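Transcription factor SKN7 (Chaetomium thermophilum, PDB 5D5W) binds heat-shock-element DNA through its HSF-type winged helix-turn-helix domain and probably controls gene expression in response to osmotic and oxidative stress. Local coordinates at residues Y9-D14 against S19-S24; F30-N35 against A53-Q58. All blocks are in the same frame, centred on the assembly; numbering follows the deposited sequence.

Contact 1: Y9-D14 against S19-S24; sequences YKMLED and SVVRWS
Trp23 lays one face of its indole against Leu12 and turns an edge to Tyr9, and these two approaches organise the contact. Over the face, Leu12 CB stands 4.1 Å from the centroid of the five-membered ring of Trp23 and 29° off its normal, a CH-pi geometry; Leu12 CD1 lies above the same ring system, nearer the rim. At the edge, Trp23 CZ2 comes to 3.6 Å from Tyr9 CE1, on the CE1-CD1 side of the phenol, not over its centre. The planes meet at 68°, with the centroid of the Tyr9 ring 5.5 Å from that of the Trp23 six-membered ring, so the pair is an offset edge-to-face stack. The phenol is also tied down at its far end, where Tyr9 OH hydrogen-bonds to Ala92 O. In the HSF-type winged helix-turn-helix domain, this packing sets the end of helix 3-12 against strand 21-23, an outer strand of the antiparallel sheet. The other branch of Leu12 points at the strand: CD2 is 3.5 Å from Val21 CG1, and equally close to the backbone carbonyl carbon of Arg22. Met11 reaches the same valine methyl, its CE 3.6 Å from Val21 CG1. With CG anti to the backbone N (chi1 -153°), its chain runs out extended and then bends at its last torsion, which brings the terminal methyl to the valine. No direct hydrogen bond joins the segments; instead one water donates to Asp14 O at 2.7 Å and to Val21 O at 2.8 Å, bridging the turn after the helix to the strand.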
ATOM      1  N   TYR B   9      -0.801 -16.294 -12.161  1.00 64.33           N
ATOM      2  CA  TYR B   9      -0.892 -17.745 -12.000  1.00 66.22           C
ATOM      3  C   TYR B   9       0.465 -18.394 -11.726  1.00 67.67           C
ATOM      4  O   TYR B   9       0.571 -19.253 -10.855  1.00 70.47           O
ATOM      5  CB  TYR B   9      -1.512 -18.390 -13.242  1.00 64.70           C
ATOM      6  CG  TYR B   9      -1.948 -19.820 -13.013  1.00 65.40           C
ATOM      7  CD1 TYR B   9      -3.258 -20.116 -12.647  1.00 65.16           C
ATOM      8  CD2 TYR B   9      -1.044 -20.882 -13.148  1.00 66.73           C
ATOM      9  CE1 TYR B   9      -3.662 -21.425 -12.432  1.00 66.54           C
ATOM     10  CE2 TYR B   9      -1.439 -22.195 -12.931  1.00 63.84           C
ATOM     11  CZ  TYR B   9      -2.746 -22.465 -12.572  1.00 65.38           C
ATOM     12  OH  TYR B   9      -3.148 -23.770 -12.363  1.00 65.90           O
ATOM     13  N   LYS B  10       1.481 -17.985 -12.485  1.00 71.03           N
ATOM     14  CA  LYS B  10       2.834 -18.550 -12.383  1.00 74.12           C
ATOM     15  C   LYS B  10       3.492 -18.212 -11.045  1.00 69.81           C
ATOM     16  O   LYS B  10       4.245 -19.012 -10.486  1.00 67.74           O
ATOM     17  CB  LYS B  10       3.709 -18.052 -13.544  1.00 80.91           C
ATOM     18  CG  LYS B  10       4.926 -18.928 -13.823  1.00 89.02           C
ATOM     19  CD  LYS B  10       5.437 -18.802 -15.256  1.00 93.85           C
ATOM     20  CE  LYS B  10       6.259 -17.538 -15.474  1.00 97.22           C
ATOM     21  NZ  LYS B  10       6.898 -17.504 -16.827  1.00100.65           N
ATOM     22  N   MET B  11       3.190 -17.021 -10.543  1.00 65.88           N
ATOM     23  CA  MET B  11       3.623 -16.577  -9.222  1.00 65.36           C
ATOM     24  C   MET B  11       3.079 -17.533  -8.159  1.00 65.52           C
ATOM     25  O   MET B  11       3.771 -17.902  -7.210  1.00 63.67           O
ATOM     26  CB  MET B  11       3.076 -15.164  -8.976  1.00 67.15           C
ATOM     27  CG  MET B  11       3.856 -14.280  -8.025  1.00 66.33           C
ATOM     28  SD  MET B  11       3.007 -12.695  -7.874  1.00 66.41           S
ATOM     29  CE  MET B  11       1.544 -13.214  -6.989  1.00 65.81           C
ATOM     30  N   LEU B  12       1.824 -17.933  -8.341  1.00 63.25           N
ATOM     31  CA  LEU B  12       1.147 -18.822  -7.413  1.00 62.96           C
ATOM     32  C   LEU B  12       1.523 -20.288  -7.644  1.00 66.01           C
ATOM     33  O   LEU B  12       1.222 -21.143  -6.814  1.00 67.60           O
ATOM     34  CB  LEU B  12      -0.371 -18.642  -7.544  1.00 63.92           C
ATOM     35  CG  LEU B  12      -0.946 -17.329  -6.997  1.00 59.98           C
ATOM     36  CD1 LEU B  12      -2.286 -16.991  -7.629  1.00 59.93           C
ATOM     37  CD2 LEU B  12      -1.081 -17.409  -5.490  1.00 59.82           C
ATOM     38  N   GLU B  13       2.189 -20.571  -8.761  1.00 68.84           N
ATOM     39  CA  GLU B  13       2.589 -21.932  -9.120  1.00 72.78           C
ATOM     40  C   GLU B  13       3.906 -22.314  -8.427  1.00 73.12           C
ATOM     41  O   GLU B  13       4.397 -23.434  -8.589  1.00 74.41           O
ATOM     42  CB  GLU B  13       2.735 -22.035 -10.654  1.00 78.66           C
ATOM     43  CG  GLU B  13       2.407 -23.392 -11.268  1.00 84.23           C
ATOM     44  CD  GLU B  13       2.187 -23.333 -12.782  1.00 89.00           C
ATOM     45  OE1 GLU B  13       1.352 -24.112 -13.300  1.00 88.97           O
ATOM     46  OE2 GLU B  13       2.842 -22.514 -13.463  1.00 92.40           O
ATOM     47  N   ASP B  14       4.464 -21.388  -7.647  1.00 74.80           N
ATOM     48  CA  ASP B  14       5.805 -21.538  -7.078  1.00 75.93           C
ATOM     49  C   ASP B  14       5.791 -21.675  -5.548  1.00 74.46           C
ATOM     50  O   ASP B  14       5.402 -20.741  -4.845  1.00 66.19           O
ATOM     51  CB  ASP B  14       6.658 -20.335  -7.476  1.00 77.53           C
ATOM     52  CG  ASP B  14       8.109 -20.496  -7.085  1.00 78.47           C
ATOM     53  OD1 ASP B  14       8.401 -21.297  -6.167  1.00 74.95           O
ATOM     54  OD2 ASP B  14       8.955 -19.815  -7.699  1.00 78.58           O
ATOM     55  N   SER B  19       4.769 -19.110   1.705  1.00 65.20           N
ATOM     56  CA  SER B  19       4.523 -18.449   2.992  1.00 65.39           C
ATOM     57  C   SER B  19       3.903 -17.062   2.839  1.00 64.00           C
ATOM     58  O   SER B  19       3.144 -16.621   3.702  1.00 63.57           O
ATOM     59  CB  SER B  19       5.835 -18.336   3.774  1.00 67.14           C
ATOM     60  OG  SER B  19       6.822 -17.666   3.002  1.00 69.20           O
ATOM     61  N   VAL B  20       4.227 -16.396   1.732  1.00 63.34           N
ATOM     62  CA  VAL B  20       3.831 -15.006   1.503  1.00 66.41           C
ATOM     63  C   VAL B  20       2.788 -14.797   0.391  1.00 67.41           C
ATOM     64  O   VAL B  20       2.050 -13.816   0.427  1.00 73.23           O
ATOM     65  CB  VAL B  20       5.067 -14.118   1.235  1.00 67.38           C
ATOM     66  CG1 VAL B  20       6.126 -14.361   2.309  1.00 70.41           C
ATOM     67  CG2 VAL B  20       5.644 -14.372  -0.150  1.00 67.98           C
ATOM     68  N   VAL B  21       2.741 -15.688  -0.598  1.00 66.64           N
ATOM     69  CA  VAL B  21       1.670 -15.687  -1.600  1.00 68.41           C
ATOM     70  C   VAL B  21       1.297 -17.128  -1.950  1.00 69.10           C
ATOM     71  O   VAL B  21       2.171 -17.913  -2.344  1.00 70.80           O
ATOM     72  CB  VAL B  21       2.090 -14.969  -2.904  1.00 70.87           C
ATOM     73  CG1 VAL B  21       0.956 -14.979  -3.927  1.00 73.81           C
ATOM     74  CG2 VAL B  21       2.505 -13.545  -2.620  1.00 72.90           C
ATOM     75  N   ARG B  22       0.011 -17.468  -1.822  1.00 66.55           N
ATOM     76  CA  ARG B  22      -0.467 -18.819  -2.149  1.00 65.52           C
ATOM     77  C   ARG B  22      -1.956 -18.867  -2.480  1.00 60.10           C
ATOM     78  O   ARG B  22      -2.688 -17.921  -2.217  1.00 60.72           O
ATOM     79  CB  ARG B  22      -0.180 -19.775  -0.985  1.00 67.69           C
ATOM     80  CG  ARG B  22      -0.920 -19.453   0.309  1.00 73.41           C
ATOM     81  CD  ARG B  22      -0.676 -20.528   1.359  1.00 81.13           C
ATOM     82  NE  ARG B  22      -1.389 -20.294   2.616  1.00 89.62           N
ATOM     83  CZ  ARG B  22      -1.027 -19.415   3.554  1.00 98.15           C
ATOM     84  NH1 ARG B  22       0.047 -18.637   3.397  1.00102.70           N
ATOM     85  NH2 ARG B  22      -1.758 -19.303   4.659  1.00101.31           N
ATOM     86  N   TRP B  23      -2.390 -19.990  -3.048  1.00 59.34           N
ATOM     87  CA  TRP B  23      -3.812 -20.266  -3.257  1.00 57.07           C
ATOM     88  C   TRP B  23      -4.503 -20.475  -1.918  1.00 59.82           C
ATOM     89  O   TRP B  23      -3.922 -21.022  -0.977  1.00 58.74           O
ATOM     90  CB  TRP B  23      -4.026 -21.532  -4.098  1.00 55.67           C
ATOM     91  CG  TRP B  23      -3.585 -21.447  -5.530  1.00 55.15           C
ATOM     92  CD1 TRP B  23      -2.453 -21.983  -6.071  1.00 56.50           C
ATOM     93  CD2 TRP B  23      -4.279 -20.808  -6.609  1.00 55.74           C
ATOM     94  NE1 TRP B  23      -2.387 -21.702  -7.418  1.00 57.46           N
ATOM     95  CE2 TRP B  23      -3.498 -20.985  -7.773  1.00 56.51           C
ATOM     96  CE3 TRP B  23      -5.480 -20.098  -6.704  1.00 55.49           C
ATOM     97  CZ2 TRP B  23      -3.877 -20.479  -9.013  1.00 56.61           C
ATOM     98  CZ3 TRP B  23      -5.864 -19.599  -7.944  1.00 54.63           C
ATOM     99  CH2 TRP B  23      -5.064 -19.796  -9.078  1.00 56.61           C
ATOM    100  N   SER B  24      -5.757 -20.052  -1.846  1.00 65.85           N
ATOM    101  CA  SER B  24      -6.599 -20.363  -0.706  1.00 72.75           C
ATOM    102  C   SER B  24      -6.855 -21.859  -0.714  1.00 81.07           C
ATOM    103  O   SER B  24      -6.983 -22.461  -1.777  1.00 84.48           O
ATOM    104  CB  SER B  24      -7.931 -19.618  -0.792  1.00 73.32           C
ATOM    105  OG  SER B  24      -8.827 -20.277  -1.667  1.00 72.74           O
TER
HETATM  106  O   HOH W   1       2.916 -20.183  -3.822  1.00 61.33           O

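Contact 2: F30-N35 against A53-Q58; sequences FVVLEN and ASFVRQ. With nucleotides of chain A; nucleotides of chain C.
Strand 30-33 and helix 52-61 stand well apart here, the nearest CA atoms being those of Val32 and Val56 at 10.6 Å, and no hydrogen bond crosses between the segments. Phe55 spans the gap: its CG is anti to the backbone N (chi1 179°), and the ring extends from the helix toward the strand. Phe30 comes from the opposite direction, and the rings meet obliquely at their ends, Phe30 CZ to Phe55 CZ at 4.2 Å. Val32 CG2 adds a contact of 4.1 Å to Phe55 CE2. The same helical turn reads DNA: Arg57 donates from NE to O6 of DG8 of chain A (2.8 Å) and from NH2 to N7 of that guanine (2.9 Å), both bonds noticeably bent, with N-H...acceptor angles of 141°. One face of its guanidinium lies over C8 of DA7 of chain A, while Ser54 OG donates to the phosphate oxygen OP2 of DT4 of chain C at 2.6 Å. This is the recognition helix of the helix-turn-helix. Behind it, Phe55 meets Phe38 of helix 35-46 edge-to-face and touches Leu8 of helix 3-12, while strand 30-33 is flanked in the sheet by strands 21-23 and 82-86.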
ATOM      1  N   PHE B  30      -6.829 -16.568  -4.062  1.00 58.07           N
ATOM      2  CA  PHE B  30      -5.436 -16.551  -3.609  1.00 55.90           C
ATOM      3  C   PHE B  30      -5.227 -15.512  -2.512  1.00 56.87           C
ATOM      4  O   PHE B  30      -6.028 -14.591  -2.344  1.00 55.34           O
ATOM      5  CB  PHE B  30      -4.457 -16.337  -4.778  1.00 55.41           C
ATOM      6  CG  PHE B  30      -4.346 -14.914  -5.237  1.00 51.97           C
ATOM      7  CD1 PHE B  30      -3.325 -14.092  -4.772  1.00 51.96           C
ATOM      8  CD2 PHE B  30      -5.259 -14.399  -6.138  1.00 48.28           C
ATOM      9  CE1 PHE B  30      -3.234 -12.769  -5.182  1.00 50.26           C
ATOM     10  CE2 PHE B  30      -5.164 -13.087  -6.561  1.00 48.39           C
ATOM     11  CZ  PHE B  30      -4.155 -12.270  -6.085  1.00 49.11           C
ATOM     12  N   VAL B  31      -4.144 -15.696  -1.762  1.00 59.06           N
ATOM     13  CA  VAL B  31      -3.829 -14.872  -0.606  1.00 59.27           C
ATOM     14  C   VAL B  31      -2.438 -14.291  -0.759  1.00 62.72           C
ATOM     15  O   VAL B  31      -1.514 -15.015  -1.104  1.00 64.63           O
ATOM     16  CB  VAL B  31      -3.836 -15.709   0.683  1.00 58.37           C
ATOM     17  CG1 VAL B  31      -3.710 -14.809   1.903  1.00 59.23           C
ATOM     18  CG2 VAL B  31      -5.100 -16.549   0.768  1.00 59.22           C
ATOM     19  N   VAL B  32      -2.306 -12.988  -0.508  1.00 68.64           N
ATOM     20  CA  VAL B  32      -1.004 -12.318  -0.393  1.00 74.65           C
ATOM     21  C   VAL B  32      -0.860 -11.816   1.040  1.00 79.36           C
ATOM     22  O   VAL B  32      -1.771 -11.194   1.579  1.00 76.38           O
ATOM     23  CB  VAL B  32      -0.860 -11.138  -1.377  1.00 75.95           C
ATOM     24  CG1 VAL B  32       0.448 -10.398  -1.137  1.00 79.44           C
ATOM     25  CG2 VAL B  32      -0.925 -11.624  -2.817  1.00 75.64           C
ATOM     26  N   LEU B  33       0.294 -12.081   1.645  1.00 92.01           N
ATOM     27  CA  LEU B  33       0.473 -11.931   3.089  1.00103.89           C
ATOM     28  C   LEU B  33       1.952 -11.732   3.377  1.00109.31           C
ATOM     29  O   LEU B  33       2.777 -12.418   2.791  1.00119.74           O
ATOM     30  CB  LEU B  33      -0.047 -13.190   3.797  1.00106.46           C
ATOM     31  CG  LEU B  33       0.316 -13.436   5.264  1.00110.94           C
ATOM     32  CD1 LEU B  33      -0.106 -12.253   6.127  1.00114.25           C
ATOM     33  CD2 LEU B  33      -0.317 -14.733   5.760  1.00110.92           C
ATOM     34  N   GLU B  34       2.282 -10.801   4.271  1.00114.92           N
ATOM     35  CA  GLU B  34       3.679 -10.420   4.549  1.00117.80           C
ATOM     36  C   GLU B  34       4.116  -9.466   3.440  1.00108.79           C
ATOM     37  O   GLU B  34       5.001  -9.768   2.629  1.00104.57           O
ATOM     38  CB  GLU B  34       4.616 -11.644   4.667  1.00125.87           C
ATOM     39  CG  GLU B  34       5.958 -11.375   5.345  1.00129.99           C
ATOM     40  CD  GLU B  34       6.808 -12.634   5.492  1.00131.20           C
ATOM     41  OE1 GLU B  34       7.951 -12.651   4.980  1.00126.42           O
ATOM     42  OE2 GLU B  34       6.332 -13.613   6.113  1.00128.97           O
ATOM     43  N   ASN B  35       3.465  -8.307   3.427  1.00 98.43           N
ATOM     44  CA  ASN B  35       3.680  -7.291   2.408  1.00 90.38           C
ATOM     45  C   ASN B  35       5.140  -6.856   2.273  1.00 88.70           C
ATOM     46  O   ASN B  35       5.575  -6.456   1.200  1.00 91.71           O
ATOM     47  CB  ASN B  35       2.771  -6.090   2.675  1.00 86.63           C
ATOM     48  CG  ASN B  35       1.325  -6.351   2.283  1.00 85.27           C
ATOM     49  OD1 ASN B  35       0.558  -5.415   2.075  1.00 81.65           O
ATOM     50  ND2 ASN B  35       0.949  -7.624   2.175  1.00 84.58           N
ATOM     51  N   ALA B  53       0.002  -1.088  -4.299  1.00 48.51           N
ATOM     52  CA  ALA B  53      -1.197  -0.429  -4.793  1.00 46.82           C
ATOM     53  C   ALA B  53      -1.397  -0.626  -6.289  1.00 47.36           C
ATOM     54  O   ALA B  53      -2.530  -0.747  -6.749  1.00 47.87           O
ATOM     55  CB  ALA B  53      -1.143   1.050  -4.459  1.00 48.25           C
ATOM     56  N   SER B  54      -0.295  -0.674  -7.037  1.00 46.41           N
ATOM     57  CA  SER B  54      -0.337  -0.946  -8.475  1.00 45.44           C
ATOM     58  C   SER B  54      -0.691  -2.401  -8.774  1.00 48.11           C
ATOM     59  O   SER B  54      -1.326  -2.700  -9.796  1.00 50.93           O
ATOM     60  CB  SER B  54       0.996  -0.580  -9.113  1.00 44.71           C
ATOM     61  OG  SER B  54       1.279   0.787  -8.885  1.00 44.89           O
ATOM     62  N   PHE B  55      -0.288  -3.308  -7.886  1.00 45.04           N
ATOM     63  CA  PHE B  55      -0.700  -4.707  -7.984  1.00 40.83           C
ATOM     64  C   PHE B  55      -2.189  -4.816  -7.744  1.00 42.21           C
ATOM     65  O   PHE B  55      -2.892  -5.515  -8.454  1.00 44.53           O
ATOM     66  CB  PHE B  55       0.045  -5.549  -6.947  1.00 40.79           C
ATOM     67  CG  PHE B  55      -0.333  -7.006  -6.951  1.00 37.50           C
ATOM     68  CD1 PHE B  55      -0.011  -7.811  -8.020  1.00 39.48           C
ATOM     69  CD2 PHE B  55      -1.002  -7.559  -5.878  1.00 38.59           C
ATOM     70  CE1 PHE B  55      -0.353  -9.151  -8.031  1.00 41.10           C
ATOM     71  CE2 PHE B  55      -1.340  -8.900  -5.870  1.00 40.65           C
ATOM     72  CZ  PHE B  55      -1.015  -9.697  -6.956  1.00 40.76           C
ATOM     73  N   VAL B  56      -2.667  -4.122  -6.719  1.00 44.57           N
ATOM     74  CA  VAL B  56      -4.083  -4.104  -6.414  1.00 46.86           C
ATOM     75  C   VAL B  56      -4.889  -3.536  -7.585  1.00 48.71           C
ATOM     76  O   VAL B  56      -5.915  -4.099  -7.958  1.00 54.18           O
ATOM     77  CB  VAL B  56      -4.359  -3.303  -5.131  1.00 48.41           C
ATOM     78  CG1 VAL B  56      -5.850  -3.008  -4.976  1.00 49.53           C
ATOM     79  CG2 VAL B  56      -3.840  -4.065  -3.920  1.00 47.50           C
ATOM     80  N   ARG B  57      -4.426  -2.432  -8.163  1.00 49.70           N
ATOM     81  CA  ARG B  57      -5.129  -1.795  -9.277  1.00 50.40           C
ATOM     82  C   ARG B  57      -5.326  -2.749 -10.436  1.00 51.61           C
ATOM     83  O   ARG B  57      -6.407  -2.822 -10.991  1.00 50.84           O
ATOM     84  CB  ARG B  57      -4.373  -0.572  -9.781  1.00 51.44           C
ATOM     85  CG  ARG B  57      -5.086   0.184 -10.901  1.00 52.86           C
ATOM     86  CD  ARG B  57      -6.163   1.116 -10.369  1.00 52.95           C
ATOM     87  NE  ARG B  57      -7.046   1.624 -11.422  1.00 53.04           N
ATOM     88  CZ  ARG B  57      -8.054   0.940 -11.966  1.00 53.33           C
ATOM     89  NH1 ARG B  57      -8.328  -0.300 -11.581  1.00 52.19           N
ATOM     90  NH2 ARG B  57      -8.802   1.498 -12.915  1.00 57.50           N
ATOM     91  N   GLN B  58      -4.274  -3.469 -10.808  1.00 53.91           N
ATOM     92  CA  GLN B  58      -4.365  -4.454 -11.886  1.00 53.58           C
ATOM     93  C   GLN B  58      -5.389  -5.539 -11.585  1.00 52.71           C
ATOM     94  O   GLN B  58      -6.070  -6.028 -12.476  1.00 51.94           O
ATOM     95  CB  GLN B  58      -3.000  -5.118 -12.127  1.00 56.69           C
ATOM     96  CG  GLN B  58      -2.035  -4.319 -12.996  1.00 57.56           C
ATOM     97  CD  GLN B  58      -2.420  -4.343 -14.467  1.00 57.89           C
ATOM     98  OE1 GLN B  58      -3.378  -3.681 -14.885  1.00 60.84           O
ATOM     99  NE2 GLN B  58      -1.681  -5.105 -15.259  1.00 57.52           N
TER
ATOM    100  P    DA A   7     -14.138  -1.702 -10.488  1.00 56.47           P
ATOM    101  OP1  DA A   7     -15.307  -2.194 -11.263  1.00 61.31           O
ATOM    102  OP2  DA A   7     -12.849  -2.437 -10.570  1.00 60.30           O
ATOM    103  O5'  DA A   7     -13.882  -0.177 -10.865  1.00 55.12           O
ATOM    104  C5'  DA A   7     -14.837   0.826 -10.464  1.00 55.28           C
ATOM    105  C4'  DA A   7     -14.395   2.197 -10.915  1.00 50.79           C
ATOM    106  O4'  DA A   7     -13.337   2.670 -10.050  1.00 51.53           O
ATOM    107  C3'  DA A   7     -13.828   2.252 -12.330  1.00 52.19           C
ATOM    108  O3'  DA A   7     -14.240   3.490 -12.915  1.00 57.84           O
ATOM    109  C2'  DA A   7     -12.330   2.211 -12.093  1.00 49.40           C
ATOM    110  C1'  DA A   7     -12.225   3.051 -10.841  1.00 47.15           C
ATOM    111  N9   DA A   7     -11.011   2.869 -10.044  1.00 47.50           N
ATOM    112  C8   DA A   7     -10.421   1.697  -9.637  1.00 47.55           C
ATOM    113  N7   DA A   7      -9.326   1.871  -8.936  1.00 46.02           N
ATOM    114  C5   DA A   7      -9.185   3.251  -8.876  1.00 44.91           C
ATOM    115  C6   DA A   7      -8.217   4.078  -8.282  1.00 46.66           C
ATOM    116  N6   DA A   7      -7.170   3.617  -7.594  1.00 50.25           N
ATOM    117  N1   DA A   7      -8.373   5.414  -8.402  1.00 45.03           N
ATOM    118  C2   DA A   7      -9.429   5.877  -9.085  1.00 46.59           C
ATOM    119  N3   DA A   7     -10.394   5.200  -9.703  1.00 42.72           N
ATOM    120  C4   DA A   7     -10.214   3.877  -9.557  1.00 43.23           C
TER
ATOM    121  P    DT C   4       4.593   2.098 -10.362  1.00 51.00           P
ATOM    122  OP1  DT C   4       6.004   2.353  -9.986  1.00 54.96           O
ATOM    123  OP2  DT C   4       3.777   1.109  -9.606  1.00 48.77           O
ATOM    124  O5'  DT C   4       3.828   3.497 -10.343  1.00 49.75           O
ATOM    125  C5'  DT C   4       4.258   4.582 -11.184  1.00 45.31           C
ATOM    126  C4'  DT C   4       3.316   5.754 -11.039  1.00 44.78           C
ATOM    127  O4'  DT C   4       2.069   5.494 -11.731  1.00 42.08           O
ATOM    128  C3'  DT C   4       2.940   6.082  -9.595  1.00 46.45           C
ATOM    129  O3'  DT C   4       3.172   7.472  -9.372  1.00 52.68           O
ATOM    130  C2'  DT C   4       1.466   5.723  -9.500  1.00 42.94           C
ATOM    131  C1'  DT C   4       0.996   5.938 -10.926  1.00 40.41           C
ATOM    132  N1   DT C   4      -0.217   5.199 -11.335  1.00 37.87           N
ATOM    133  C2   DT C   4      -1.156   5.861 -12.093  1.00 38.44           C
ATOM    134  O2   DT C   4      -1.042   7.029 -12.428  1.00 41.16           O
ATOM    135  N3   DT C   4      -2.248   5.105 -12.436  1.00 35.83           N
ATOM    136  C4   DT C   4      -2.479   3.781 -12.119  1.00 37.00           C
ATOM    137  O4   DT C   4      -3.499   3.226 -12.518  1.00 37.64           O
ATOM    138  C5   DT C   4      -1.452   3.149 -11.330  1.00 35.01           C
ATOM    139  C7   DT C   4      -1.632   1.723 -10.919  1.00 36.29           C
ATOM    140  C6   DT C   4      -0.385   3.877 -10.985  1.00 36.41           C
TER
ATOM    141  P    DG A   8     -14.136   3.720 -14.487  1.00 59.25           P
ATOM    142  OP1  DG A   8     -15.514   3.840 -15.011  1.00 64.94           O
ATOM    143  OP2  DG A   8     -13.219   2.688 -15.046  1.00 58.56           O
ATOM    144  O5'  DG A   8     -13.493   5.173 -14.592  1.00 57.22           O
ATOM    145  C5'  DG A   8     -14.045   6.259 -13.825  1.00 61.30           C
ATOM    146  C4'  DG A   8     -13.169   7.487 -13.922  1.00 63.01           C
ATOM    147  O4'  DG A   8     -12.005   7.344 -13.072  1.00 60.96           O
ATOM    148  C3'  DG A   8     -12.633   7.785 -15.319  1.00 65.24           C
ATOM    149  O3'  DG A   8     -12.666   9.200 -15.554  1.00 72.83           O
ATOM    150  C2'  DG A   8     -11.230   7.204 -15.286  1.00 62.35           C
ATOM    151  C1'  DG A   8     -10.813   7.411 -13.840  1.00 58.34           C
ATOM    152  N9   DG A   8      -9.891   6.416 -13.301  1.00 54.46           N
ATOM    153  C8   DG A   8     -10.023   5.049 -13.348  1.00 53.41           C
ATOM    154  N7   DG A   8      -9.056   4.419 -12.739  1.00 50.35           N
ATOM    155  C5   DG A   8      -8.240   5.430 -12.250  1.00 49.29           C
ATOM    156  C6   DG A   8      -7.036   5.359 -11.505  1.00 49.26           C
ATOM    157  O6   DG A   8      -6.428   4.352 -11.112  1.00 48.02           O
ATOM    158  N1   DG A   8      -6.532   6.626 -11.226  1.00 47.39           N
ATOM    159  C2   DG A   8      -7.116   7.810 -11.609  1.00 49.42           C
ATOM    160  N2   DG A   8      -6.483   8.930 -11.237  1.00 48.44           N
ATOM    161  N3   DG A   8      -8.239   7.888 -12.301  1.00 49.71           N
ATOM    162  C4   DG A   8      -8.741   6.669 -12.588  1.00 50.82           C
TER

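How the contacts relate
Both contacts are buried and share one antiparallel sheet, whose adjacent strands 21-23 and 30-33 are joined by probable hydrogen bonds from Val31 N to Arg22 O and from Leu33 N to Val20 O. Contact 1 is the more extensive, burying 342 Å² against 84 Å², and depends on aromatic and aliphatic packing plus a bridging water, with its nearest atom about 11 Å from the DNA. Contact 2 is a sparse apolar meeting whose helix bears side chains hydrogen-bonded to nucleotides. Leu12 and Phe30 pack together and connect the two, so the core is continuous across one face of the sheet, from helix 3-12 to the recognition helix.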